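Local coordinates for protein putative triphosphoribosyl-dephospho-coA synthase (Archaeoglobus fulgidus DSM 4304, PDB 3H9P) that is of unconfirmed function but may, like its CitG relatives, bind ATP and make triphosphoribosyl-dephospho-CoA, at residues Phe27-Val30 / Arg34-Gly37; Glu38-Ala43 / Val56-Phe61; Ser97-Phe102 / Arg120-Glu125; Glu135-Ala140 / Arg148-Gly153. All blocks are in the same frame, centred on the assembly; numbering follows the deposited sequence.

Overall arrangement
The four contacts follow one another along an all-helical chain, each closing its own loop before the next opens, so none nests or crosses. Contact 1 closes the short turn between helices 24-33 and 36-46. Contact 2 then packs helix 36-46, which it shares with contact 1, on helix 58-68; Glu29 and Arg42 form a salt bridge between the two. Contact 3 brings helices 92-105 and 118-129 together across a partly unmodelled linker, and reaches contact 2 through Glu38 with Ser97 and Phe58 with Phe102. Contact 4 pairs the short helices 133-138 and 145-151, with Trp136 resting on Leu99. Contacts 3 and 4 both touch the second subunit.

Contact 1: residues Phe27-Val30 / Arg34-Gly37; sequences FLEV and RIIG
Ile35 reaches back to Glu29 and Val30 through an unusual pair of torsions. Its CG1 branch lies between the backbone N and the carbonyl carbon (chi1 31°), and chi2 at 137° also departs from a staggered value, a sign of some strain or of loosely fixed torsions. The bent branch brings CD1 within 4.0 Å of Glu29 CG. The same methyl lies 4.1 Å from Val30 CG2, the valine branch beside its own backbone N, while further in, Ile35 CG1 passes 4.2 Å from Val30 CA. Ile35 thus folds against the last part of the helix from which the chain has just turned away.

The one hydrogen bond between the segments is from Arg34 N to Val30 O, 2.7 Å long but distinctly bent, with 138° at the hydrogen; the donor also stands out of the carbonyl plane. Arg34 has positive phi and is the first residue to leave helical geometry, so this bond belongs to the helix end, and Ile35 follows directly as N-cap of the next helix. The guanidinium of Arg34 is engaged outside the two segments: its NH1 pairs with Asp72 and bonds to Ser69 O. The Glu29 carboxylate is divided between Lys33 on its own helix and Arg42 on the next.

A short turn joins helix 24-33 to helix 36-46. Val30 also packs on Val65 and Ile68 of helix 58-68, and Asp94, in the first turn of helix 92-105, accepts a hydrogen bond from Gly37 N in the first turn of helix 36-46.

Contact 2: residues Glu38-Ala43 / Val56-Phe61; sequences EGVLRA and VHFGAF
Ala43 points its methyl straight at the flat of the Phe61 ring. CB stands 3.8 Å from the centroid of the Phe61 ring and only 13° off the ring normal, a CH-pi contact over the middle of one face. Phe61 turns its ring to this position with CG opposite its carbonyl carbon (chi1 -63°). The same ring reaches past the methyl to the backbone, where Phe61 CE2 lies 3.6 Å from Ala43 O, a carbonyl that also accepts a hydrogen bond from Ser47 OG.

One turn earlier, Val40 fits between the two phenylalanines with its branches divided. CG1 meets the Phe58 ring obliquely, 4.0 Å from CE1, and Val40 CG1 is 4.4 Å from Phe61 CB; Val40 CG2 instead packs 4.0 Å from Phe61 O. No hydrogen bond links the segments, and the close fit is almost wholly apolar. A leucine in place of Phe61 would probably leave the Ala43 methyl without its aromatic face and open a gap beside the Ala43 carbonyl. Away from this interface, Arg42 NE makes a long, weak salt bridge of 3.4 Å to Glu38 OE1.

The contact is a buried packing of helix 36-46 on the start of helix 58-68. Val40 and Phe58 both press on Ala101 of helix 92-105, which makes a third helix in the cluster, while Phe61 also touches Ala23 and packs on Phe27 of helix 24-33.

Contact 3: residues Ser97-Phe102 / Arg120-Glu125; sequences SVLEAF and RKTEEE
Leu99 carries the close part of this contact with a single methyl. CD2 enters where Thr122 and Glu123 stand next to each other on the facing helix, 3.7 Å from Glu123 CG and 4.1 Å from Thr122 CG2. With CG opposite the backbone N (chi1 -172°), the leucine points toward that pair and crosses both side chains obliquely. Glu123 offers only its aliphatic CG here. Thr122 turns its methyl to the leucine, while its hydroxyl is used by Lys118 O, one turn back on the same helix.

Beyond these three residues the packing is slack. Within the two segments the nearest CA atoms, those of Leu99 and Glu123, are 7.9 Å apart, only 110 Å² is buried over both sides, and no hydrogen bond or salt bridge crosses. On one flank the carboxylates of Glu100 and Glu123 remain well apart, Glu100 OE1 being 6.9 Å from Glu123 OE2; as like charges they would add no attraction there. Trp136 of helix 133-138 also packs on Leu99. Helix 118-129 also meets the second subunit, its Lys121 packing on Val151 and its Thr122 on Ala140 of that subunit.

This is sparse apolar packing between two helices at the periphery of an all-helical fold, with helix 118-129 also at the subunit interface.

Contact 4: residues Glu135-Ala140 / Arg148-Gly153; sequences EWMKMA and RELVDG
Val151 O is held by two donors, Arg84 NH2 and Tyr134 OH, and so the backbone is tied down just where Val151 packs against Met137 and Lys138. The CB of Val151 points toward residues 135-140. Its CG2 branch, beside the backbone N, does most of the touching: it lies 3.6 Å from Met137 CB, 3.5 Å from Lys138 N and 3.6 Å from Lys138 CG. CG1 adds a looser contact, 3.9 Å from Lys138 CG, as the valine and lysine cross at about a right angle.

Met137, modelled as selenomethionine, meets Leu150 through CG, which is 4.0 Å from both Leu150 CB and Leu150 CD2. Beyond CG its chain bends at chi2 (-52°) and again at chi3, turning away from the facing helix and setting CE 3.5 Å above the Trp136 ring plane, toward the rim. Lys138 gives the contact only its aliphatic part; its NZ leaves to form salt bridges with Glu124 and Glu125 of the second subunit.

The two short helices 133-138 and 145-151, joined by a brief connection, pack on each other, with Met137 also touching Ala147. Leu150 also rests on Leu62 of helix 58-68, and Trp136 on Ser95 of helix 92-105, while the Lys138 side borders the dimer partner.

Contact 1: residues Phe27-Val30 / Arg34-Gly37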
loop_
_atom_site.group_PDB
_atom_site.type_symbol
_atom_site.label_atom_id
_atom_site.label_comp_id
_atom_site.label_asym_id
_atom_site.label_seq_id
_atom_site.Cartn_x
_atom_site.Cartn_y
_atom_site.Cartn_z
ATOM N N PHE A 27 27.583 7.154 -1.324
ATOM C CA PHE A 27 27.915 5.817 -1.797
ATOM C C PHE A 27 29.277 5.361 -1.289
ATOM O O PHE A 27 29.423 4.205 -0.869
ATOM C CB PHE A 27 27.866 5.719 -3.330
ATOM C CG PHE A 27 26.492 5.834 -3.920
ATOM C CD1 PHE A 27 25.357 5.496 -3.195
ATOM C CD2 PHE A 27 26.332 6.265 -5.223
ATOM C CE1 PHE A 27 24.069 5.594 -3.759
ATOM C CE2 PHE A 27 25.042 6.366 -5.791
ATOM C CZ PHE A 27 23.921 6.034 -5.031
ATOM N N LEU A 28 30.270 6.248 -1.307
ATOM C CA LEU A 28 31.602 5.925 -0.755
ATOM C C LEU A 28 31.511 5.623 0.748
ATOM O O LEU A 28 32.139 4.682 1.258
ATOM C CB LEU A 28 32.609 7.038 -1.034
ATOM C CG LEU A 28 32.983 7.316 -2.507
ATOM C CD1 LEU A 28 34.013 8.417 -2.612
ATOM C CD2 LEU A 28 33.484 6.037 -3.211
ATOM N N GLU A 29 30.674 6.379 1.437
ATOM C CA GLU A 29 30.418 6.092 2.836
ATOM C C GLU A 29 29.799 4.683 3.076
ATOM O O GLU A 29 30.254 3.953 3.940
ATOM C CB GLU A 29 29.606 7.221 3.454
ATOM C CG GLU A 29 29.219 6.995 4.852
ATOM C CD GLU A 29 28.874 8.303 5.587
ATOM O OE1 GLU A 29 28.394 9.272 4.935
ATOM O OE2 GLU A 29 29.112 8.354 6.817
ATOM N N VAL A 30 28.801 4.314 2.271
ATOM C CA VAL A 30 28.207 2.994 2.304
ATOM C C VAL A 30 29.237 1.897 2.060
ATOM O O VAL A 30 29.270 0.884 2.799
ATOM C CB VAL A 30 27.019 2.922 1.273
ATOM C CG1 VAL A 30 26.517 1.497 1.063
ATOM C CG2 VAL A 30 25.855 3.929 1.664
ATOM N N ARG A 34 29.032 0.192 5.421
ATOM C CA ARG A 34 28.101 -0.919 5.129
ATOM C C ARG A 34 26.765 -0.727 5.860
ATOM O O ARG A 34 26.104 -1.682 6.246
ATOM C CB ARG A 34 28.712 -2.283 5.528
ATOM C CG ARG A 34 30.175 -2.447 5.238
ATOM C CD ARG A 34 30.420 -2.956 3.857
ATOM N NE ARG A 34 31.841 -3.189 3.582
ATOM C CZ ARG A 34 32.311 -3.993 2.622
ATOM N NH1 ARG A 34 31.481 -4.670 1.815
ATOM N NH2 ARG A 34 33.627 -4.130 2.462
ATOM N N ILE A 35 26.400 0.524 6.036
ATOM C CA ILE A 35 25.271 0.973 6.819
ATOM C C ILE A 35 24.079 1.155 5.884
ATOM O O ILE A 35 24.014 2.159 5.205
ATOM C CB ILE A 35 25.638 2.400 7.272
ATOM C CG1 ILE A 35 26.553 3.017 6.141
ATOM C CG2 ILE A 35 26.277 2.388 8.662
ATOM C CD1 ILE A 35 26.290 4.473 5.705
ATOM N N ILE A 36 23.104 0.255 5.857
ATOM C CA ILE A 36 22.081 0.363 4.803
ATOM C C ILE A 36 21.150 1.585 4.981
ATOM O O ILE A 36 21.100 2.449 4.109
ATOM C CB ILE A 36 21.257 -0.939 4.578
ATOM C CG1 ILE A 36 22.158 -2.160 4.306
ATOM C CG2 ILE A 36 20.170 -0.743 3.438
ATOM C CD1 ILE A 36 23.145 -2.004 3.220
ATOM N N GLY A 37 20.414 1.610 6.097
ATOM C CA GLY A 37 19.452 2.651 6.429
ATOM C C GLY A 37 20.026 4.051 6.329
ATOM O O GLY A 37 19.525 4.895 5.570
#

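Contact 2: residues Glu38-Ala43 / Val56-Phe61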
loop_
_atom_site.group_PDB
_atom_site.type_symbol
_atom_site.label_atom_id
_atom_site.label_comp_id
_atom_site.label_asym_id
_atom_site.label_seq_id
_atom_site.Cartn_x
_atom_site.Cartn_y
_atom_site.Cartn_z
ATOM N N GLU A 38 21.062 4.301 7.125
ATOM C CA GLU A 38 21.780 5.568 7.110
ATOM C C GLU A 38 22.199 5.939 5.705
ATOM O O GLU A 38 22.092 7.098 5.315
ATOM C CB GLU A 38 23.046 5.486 7.974
ATOM C CG GLU A 38 22.872 5.987 9.363
ATOM C CD GLU A 38 21.960 7.207 9.417
ATOM O OE1 GLU A 38 22.369 8.282 8.902
ATOM O OE2 GLU A 38 20.831 7.067 9.958
ATOM N N GLY A 39 22.686 4.947 4.971
ATOM C CA GLY A 39 23.116 5.123 3.593
ATOM C C GLY A 39 22.042 5.665 2.670
ATOM O O GLY A 39 22.277 6.630 1.911
ATOM N N VAL A 40 20.856 5.056 2.744
ATOM C CA VAL A 40 19.729 5.468 1.900
ATOM C C VAL A 40 19.371 6.877 2.292
ATOM O O VAL A 40 19.260 7.726 1.434
ATOM C CB VAL A 40 18.497 4.535 2.062
ATOM C CG1 VAL A 40 17.273 5.019 1.232
ATOM C CG2 VAL A 40 18.864 3.097 1.733
ATOM N N LEU A 41 19.300 7.136 3.593
ATOM C CA LEU A 41 18.944 8.456 4.104
ATOM C C LEU A 41 19.917 9.588 3.722
ATOM O O LEU A 41 19.493 10.686 3.350
ATOM C CB LEU A 41 18.701 8.398 5.624
ATOM C CG LEU A 41 18.372 9.706 6.353
ATOM C CD1 LEU A 41 17.018 10.242 5.947
ATOM C CD2 LEU A 41 18.436 9.557 7.885
ATOM N N ARG A 42 21.217 9.301 3.802
ATOM C CA ARG A 42 22.262 10.217 3.363
ATOM C C ARG A 42 22.186 10.437 1.862
ATOM O O ARG A 42 22.217 11.589 1.391
ATOM C CB ARG A 42 23.634 9.680 3.763
ATOM C CG ARG A 42 24.097 10.261 5.121
ATOM C CD ARG A 42 24.824 9.272 6.043
ATOM N NE ARG A 42 24.967 9.829 7.385
ATOM C CZ ARG A 42 26.017 10.536 7.819
ATOM N NH1 ARG A 42 27.051 10.779 7.021
ATOM N NH2 ARG A 42 26.035 11.003 9.069
ATOM N N ALA A 43 22.062 9.354 1.108
ATOM C CA ALA A 43 21.954 9.474 -0.340
ATOM C C ALA A 43 20.822 10.408 -0.683
ATOM O O ALA A 43 20.976 11.282 -1.529
ATOM C CB ALA A 43 21.765 8.091 -1.027
ATOM N N VAL A 56 14.729 13.417 -7.189
ATOM C CA VAL A 56 15.061 12.479 -6.096
ATOM C C VAL A 56 15.395 11.017 -6.491
ATOM O O VAL A 56 16.555 10.601 -6.408
ATOM C CB VAL A 56 13.976 12.509 -5.018
ATOM N N HIS A 57 14.385 10.249 -6.906
ATOM C CA HIS A 57 14.524 8.807 -7.242
ATOM C C HIS A 57 14.906 7.992 -5.999
ATOM O O HIS A 57 15.986 7.364 -5.924
ATOM C CB HIS A 57 15.515 8.563 -8.395
ATOM C CG HIS A 57 15.352 9.499 -9.560
ATOM N ND1 HIS A 57 16.202 10.561 -9.788
ATOM C CD2 HIS A 57 14.456 9.512 -10.574
ATOM C CE1 HIS A 57 15.836 11.191 -10.889
ATOM N NE2 HIS A 57 14.777 10.578 -11.386
ATOM N N PHE A 58 14.019 8.049 -5.010
ATOM C CA PHE A 58 14.215 7.382 -3.732
ATOM C C PHE A 58 14.457 5.882 -3.919
ATOM O O PHE A 58 15.292 5.277 -3.225
ATOM C CB PHE A 58 12.976 7.630 -2.835
ATOM C CG PHE A 58 12.851 6.670 -1.705
ATOM C CD1 PHE A 58 13.508 6.908 -0.504
ATOM C CD2 PHE A 58 12.101 5.500 -1.860
ATOM C CE1 PHE A 58 13.414 6.005 0.545
ATOM C CE2 PHE A 58 12.007 4.587 -0.837
ATOM C CZ PHE A 58 12.673 4.840 0.387
ATOM N N GLY A 59 13.723 5.288 -4.865
ATOM C CA GLY A 59 13.747 3.850 -5.114
ATOM C C GLY A 59 15.071 3.410 -5.672
ATOM O O GLY A 59 15.575 2.347 -5.319
ATOM N N ALA A 60 15.660 4.245 -6.532
ATOM C CA ALA A 60 16.994 3.949 -7.043
ATOM C C ALA A 60 17.966 3.745 -5.870
ATOM O O ALA A 60 18.684 2.717 -5.829
ATOM C CB ALA A 60 17.456 5.008 -7.983
ATOM N N PHE A 61 17.939 4.666 -4.893
ATOM C CA PHE A 61 18.819 4.562 -3.687
ATOM C C PHE A 61 18.552 3.394 -2.777
ATOM O O PHE A 61 19.487 2.779 -2.178
ATOM C CB PHE A 61 18.737 5.850 -2.863
ATOM C CG PHE A 61 19.230 7.071 -3.604
ATOM C CD1 PHE A 61 20.355 6.993 -4.437
ATOM C CD2 PHE A 61 18.630 8.287 -3.414
ATOM C CE1 PHE A 61 20.851 8.090 -5.072
ATOM C CE2 PHE A 61 19.115 9.422 -4.055
ATOM C CZ PHE A 61 20.238 9.310 -4.899
#

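Contact 3: residues Ser97-Phe102 / Arg120-Glu125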
loop_
_atom_site.group_PDB
_atom_site.type_symbol
_atom_site.label_atom_id
_atom_site.label_comp_id
_atom_site.label_asym_id
_atom_site.label_seq_id
_atom_site.Cartn_x
_atom_site.Cartn_y
_atom_site.Cartn_z
ATOM N N SER A 97 15.341 4.722 9.454
ATOM C CA SER A 97 16.067 5.558 8.509
ATOM C C SER A 97 15.452 5.474 7.117
ATOM O O SER A 97 15.237 6.492 6.464
ATOM C CB SER A 97 17.513 5.118 8.411
ATOM O OG SER A 97 18.183 5.423 9.604
ATOM N N VAL A 98 15.143 4.270 6.666
ATOM C CA VAL A 98 14.578 4.182 5.348
ATOM C C VAL A 98 13.234 4.925 5.270
ATOM O O VAL A 98 12.992 5.663 4.304
ATOM C CB VAL A 98 14.490 2.731 4.865
ATOM C CG1 VAL A 98 13.633 2.607 3.608
ATOM C CG2 VAL A 98 15.898 2.208 4.582
ATOM N N LEU A 99 12.392 4.738 6.290
ATOM C CA LEU A 99 11.111 5.422 6.401
ATOM C C LEU A 99 11.231 6.959 6.429
ATOM O O LEU A 99 10.529 7.663 5.696
ATOM C CB LEU A 99 10.342 4.894 7.623
ATOM C CG LEU A 99 8.891 5.340 7.822
ATOM C CD1 LEU A 99 8.071 5.213 6.525
ATOM C CD2 LEU A 99 8.245 4.508 8.918
ATOM N N GLU A 100 12.138 7.479 7.246
ATOM C CA GLU A 100 12.474 8.895 7.198
ATOM C C GLU A 100 12.982 9.359 5.820
ATOM O O GLU A 100 12.633 10.436 5.364
ATOM C CB GLU A 100 13.495 9.231 8.274
ATOM C CG GLU A 100 13.846 10.711 8.312
ATOM C CD GLU A 100 14.982 11.017 9.238
ATOM O OE1 GLU A 100 15.270 10.157 10.112
ATOM O OE2 GLU A 100 15.582 12.118 9.108
ATOM N N ALA A 101 13.775 8.532 5.137
ATOM C CA ALA A 101 14.253 8.877 3.786
ATOM C C ALA A 101 13.093 9.002 2.783
ATOM O O ALA A 101 13.093 9.886 1.896
ATOM C CB ALA A 101 15.317 7.845 3.279
ATOM N N PHE A 102 12.117 8.116 2.956
ATOM C CA PHE A 102 10.898 8.085 2.151
ATOM C C PHE A 102 10.094 9.351 2.349
ATOM O O PHE A 102 9.694 9.998 1.368
ATOM C CB PHE A 102 10.043 6.862 2.537
ATOM C CG PHE A 102 8.705 6.795 1.840
ATOM C CD1 PHE A 102 8.591 6.209 0.572
ATOM C CD2 PHE A 102 7.547 7.295 2.460
ATOM C CE1 PHE A 102 7.334 6.111 -0.077
ATOM C CE2 PHE A 102 6.290 7.218 1.820
ATOM C CZ PHE A 102 6.186 6.628 0.549
ATOM N N ARG A 120 4.067 8.011 12.363
ATOM C CA ARG A 120 4.319 7.882 13.797
ATOM C C ARG A 120 3.951 6.503 14.342
ATOM O O ARG A 120 4.700 5.919 15.120
ATOM C CB ARG A 120 3.538 8.950 14.542
ATOM C CG ARG A 120 3.810 9.022 16.036
ATOM C CD ARG A 120 3.513 10.421 16.541
ATOM N NE ARG A 120 4.020 11.411 15.595
ATOM C CZ ARG A 120 3.648 12.687 15.552
ATOM N NH1 ARG A 120 2.755 13.168 16.420
ATOM N NH2 ARG A 120 4.184 13.486 14.633
ATOM N N LYS A 121 2.786 6.006 13.941
ATOM C CA LYS A 121 2.313 4.695 14.358
ATOM C C LYS A 121 3.083 3.549 13.705
ATOM O O LYS A 121 3.362 2.532 14.335
ATOM C CB LYS A 121 0.804 4.588 14.126
ATOM C CG LYS A 121 0.040 5.356 15.228
ATOM C CD LYS A 121 -1.392 5.616 14.887
ATOM C CE LYS A 121 -2.025 6.466 15.975
ATOM N NZ LYS A 121 -3.485 6.542 15.785
ATOM N N THR A 122 3.452 3.744 12.451
ATOM C CA THR A 122 4.289 2.790 11.774
ATOM C C THR A 122 5.662 2.727 12.431
ATOM O O THR A 122 6.140 1.628 12.763
ATOM C CB THR A 122 4.404 3.082 10.281
ATOM O OG1 THR A 122 3.086 3.224 9.735
ATOM C CG2 THR A 122 5.090 1.922 9.584
ATOM N N GLU A 123 6.263 3.901 12.645
ATOM C CA GLU A 123 7.573 3.986 13.272
ATOM C C GLU A 123 7.534 3.304 14.622
ATOM O O GLU A 123 8.446 2.560 14.978
ATOM C CB GLU A 123 8.003 5.438 13.479
ATOM C CG GLU A 123 8.356 6.193 12.218
ATOM C CD GLU A 123 8.266 7.698 12.408
ATOM O OE1 GLU A 123 7.739 8.154 13.448
ATOM O OE2 GLU A 123 8.710 8.438 11.513
ATOM N N GLU A 124 6.465 3.536 15.372
ATOM C CA GLU A 124 6.435 2.983 16.714
ATOM C C GLU A 124 6.273 1.461 16.715
ATOM O O GLU A 124 6.816 0.804 17.584
ATOM C CB GLU A 124 5.475 3.739 17.650
ATOM C CG GLU A 124 3.997 3.422 17.558
ATOM C CD GLU A 124 3.165 4.306 18.500
ATOM O OE1 GLU A 124 2.518 3.758 19.428
ATOM O OE2 GLU A 124 3.176 5.555 18.330
ATOM N N GLU A 125 5.600 0.897 15.714
ATOM C CA GLU A 125 5.496 -0.565 15.627
ATOM C C GLU A 125 6.737 -1.225 15.059
ATOM O O GLU A 125 7.126 -2.310 15.508
ATOM C CB GLU A 125 4.243 -1.009 14.884
ATOM C CG GLU A 125 3.015 -0.665 15.639
ATOM C CD GLU A 125 3.010 -1.233 17.057
ATOM O OE1 GLU A 125 3.190 -2.461 17.203
ATOM O OE2 GLU A 125 2.831 -0.438 18.018
#

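Contact 4: residues Glu135-Ala140 / Arg148-Gly153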
loop_
_atom_site.group_PDB
_atom_site.type_symbol
_atom_site.label_atom_id
_atom_site.label_comp_id
_atom_site.label_asym_id
_atom_site.label_seq_id
_atom_site.Cartn_x
_atom_site.Cartn_y
_atom_site.Cartn_z
ATOM N N GLU A 135 12.621 -7.727 6.972
ATOM C CA GLU A 135 11.313 -8.203 7.464
ATOM C C GLU A 135 10.206 -7.254 7.044
ATOM O O GLU A 135 9.149 -7.675 6.614
ATOM C CB GLU A 135 11.334 -8.399 8.986
ATOM C CG GLU A 135 12.436 -9.360 9.421
ATOM C CD GLU A 135 12.811 -9.285 10.906
ATOM O OE1 GLU A 135 12.844 -8.188 11.519
ATOM O OE2 GLU A 135 13.101 -10.358 11.474
ATOM N N TRP A 136 10.465 -5.967 7.168
ATOM C CA TRP A 136 9.526 -4.964 6.721
ATOM C C TRP A 136 9.167 -5.227 5.262
ATOM O O TRP A 136 7.990 -5.390 4.928
ATOM C CB TRP A 136 10.138 -3.577 6.879
ATOM C CG TRP A 136 9.128 -2.476 6.811
ATOM C CD1 TRP A 136 7.785 -2.583 7.015
ATOM C CD2 TRP A 136 9.389 -1.087 6.586
ATOM N NE1 TRP A 136 7.185 -1.357 6.893
ATOM C CE2 TRP A 136 8.143 -0.415 6.643
ATOM C CE3 TRP A 136 10.559 -0.342 6.326
ATOM C CZ2 TRP A 136 8.019 0.977 6.449
ATOM C CZ3 TRP A 136 10.438 1.058 6.119
ATOM C CH2 TRP A 136 9.173 1.694 6.183
HETATM N N MSE A 137 10.199 -5.303 4.412
HETATM C CA MSE A 137 10.036 -5.546 2.981
HETATM C C MSE A 137 9.283 -6.859 2.708
HETATM O O MSE A 137 8.534 -6.919 1.728
HETATM C CB MSE A 137 11.381 -5.529 2.232
HETATM C CG MSE A 137 12.066 -4.175 2.108
HETATM SE SE MSE A 137 10.972 -2.696 1.378
HETATM C CE MSE A 137 10.215 -2.029 3.053
ATOM N N LYS A 138 9.432 -7.884 3.560
ATOM C CA LYS A 138 8.652 -9.109 3.374
ATOM C C LYS A 138 7.157 -8.872 3.607
ATOM O O LYS A 138 6.345 -9.727 3.276
ATOM C CB LYS A 138 9.097 -10.259 4.287
ATOM C CG LYS A 138 10.471 -10.892 3.996
ATOM C CD LYS A 138 10.718 -12.136 4.902
ATOM C CE LYS A 138 9.409 -12.877 5.167
ATOM N NZ LYS A 138 9.541 -13.977 6.163
HETATM N N MSE A 139 6.776 -7.736 4.180
HETATM C CA MSE A 139 5.347 -7.487 4.403
HETATM C C MSE A 139 4.698 -6.550 3.375
HETATM O O MSE A 139 3.535 -6.202 3.492
HETATM C CB MSE A 139 5.118 -6.968 5.805
HETATM C CG MSE A 139 5.398 -8.017 6.818
HETATM SE SE MSE A 139 5.416 -7.274 8.602
HETATM C CE MSE A 139 6.348 -5.608 8.321
ATOM N N ALA A 140 5.468 -6.126 2.393
ATOM C CA ALA A 140 4.947 -5.267 1.353
ATOM C C ALA A 140 4.005 -6.013 0.384
ATOM O O ALA A 140 4.092 -7.218 0.243
ATOM C CB ALA A 140 6.108 -4.614 0.599
ATOM N N ARG A 148 10.360 -6.529 -3.205
ATOM C CA ARG A 148 10.574 -7.854 -3.763
ATOM C C ARG A 148 12.033 -8.124 -4.199
ATOM O O ARG A 148 12.539 -9.213 -3.969
ATOM C CB ARG A 148 9.586 -7.959 -4.912
ATOM C CG ARG A 148 9.819 -8.964 -6.010
ATOM C CD ARG A 148 8.451 -9.203 -6.520
ATOM N NE ARG A 148 8.345 -9.206 -7.955
ATOM C CZ ARG A 148 7.220 -8.939 -8.594
ATOM N NH1 ARG A 148 6.132 -8.589 -7.909
ATOM N NH2 ARG A 148 7.195 -9.000 -9.915
ATOM N N GLU A 149 12.701 -7.145 -4.810
ATOM C CA GLU A 149 14.164 -7.178 -5.005
ATOM C C GLU A 149 14.939 -7.241 -3.673
ATOM O O GLU A 149 15.996 -7.885 -3.571
ATOM C CB GLU A 149 14.636 -5.911 -5.752
ATOM C CG GLU A 149 14.173 -5.839 -7.186
ATOM C CD GLU A 149 14.856 -6.871 -8.057
ATOM O OE1 GLU A 149 15.997 -6.645 -8.497
ATOM O OE2 GLU A 149 14.258 -7.921 -8.280
ATOM N N LEU A 150 14.459 -6.517 -2.668
ATOM C CA LEU A 150 15.198 -6.474 -1.430
ATOM C C LEU A 150 15.068 -7.809 -0.717
ATOM O O LEU A 150 15.956 -8.184 0.068
ATOM C CB LEU A 150 14.767 -5.288 -0.551
ATOM C CG LEU A 150 15.743 -4.077 -0.665
ATOM C CD1 LEU A 150 15.738 -3.500 -2.040
ATOM C CD2 LEU A 150 15.468 -2.978 0.363
ATOM N N VAL A 151 13.991 -8.535 -1.017
ATOM C CA VAL A 151 13.719 -9.783 -0.329
ATOM C C VAL A 151 14.206 -11.062 -1.061
ATOM O O VAL A 151 14.528 -12.030 -0.423
ATOM C CB VAL A 151 12.207 -9.907 0.067
ATOM C CG1 VAL A 151 11.850 -11.338 0.382
ATOM C CG2 VAL A 151 11.885 -9.015 1.278
ATOM N N ASP A 152 14.261 -11.055 -2.387
ATOM C CA ASP A 152 14.481 -12.277 -3.129
ATOM C C ASP A 152 15.814 -12.275 -3.819
ATOM O O ASP A 152 15.959 -12.947 -4.809
ATOM C CB ASP A 152 13.397 -12.475 -4.210
ATOM C CG ASP A 152 13.470 -11.406 -5.373
ATOM O OD1 ASP A 152 14.503 -10.673 -5.613
ATOM O OD2 ASP A 152 12.444 -11.309 -6.072
ATOM N N GLY A 153 16.763 -11.475 -3.360
ATOM C CA GLY A 153 18.070 -11.450 -3.990
ATOM C C GLY A 153 18.188 -10.627 -5.266
ATOM O O GLY A 153 19.043 -10.899 -6.087
#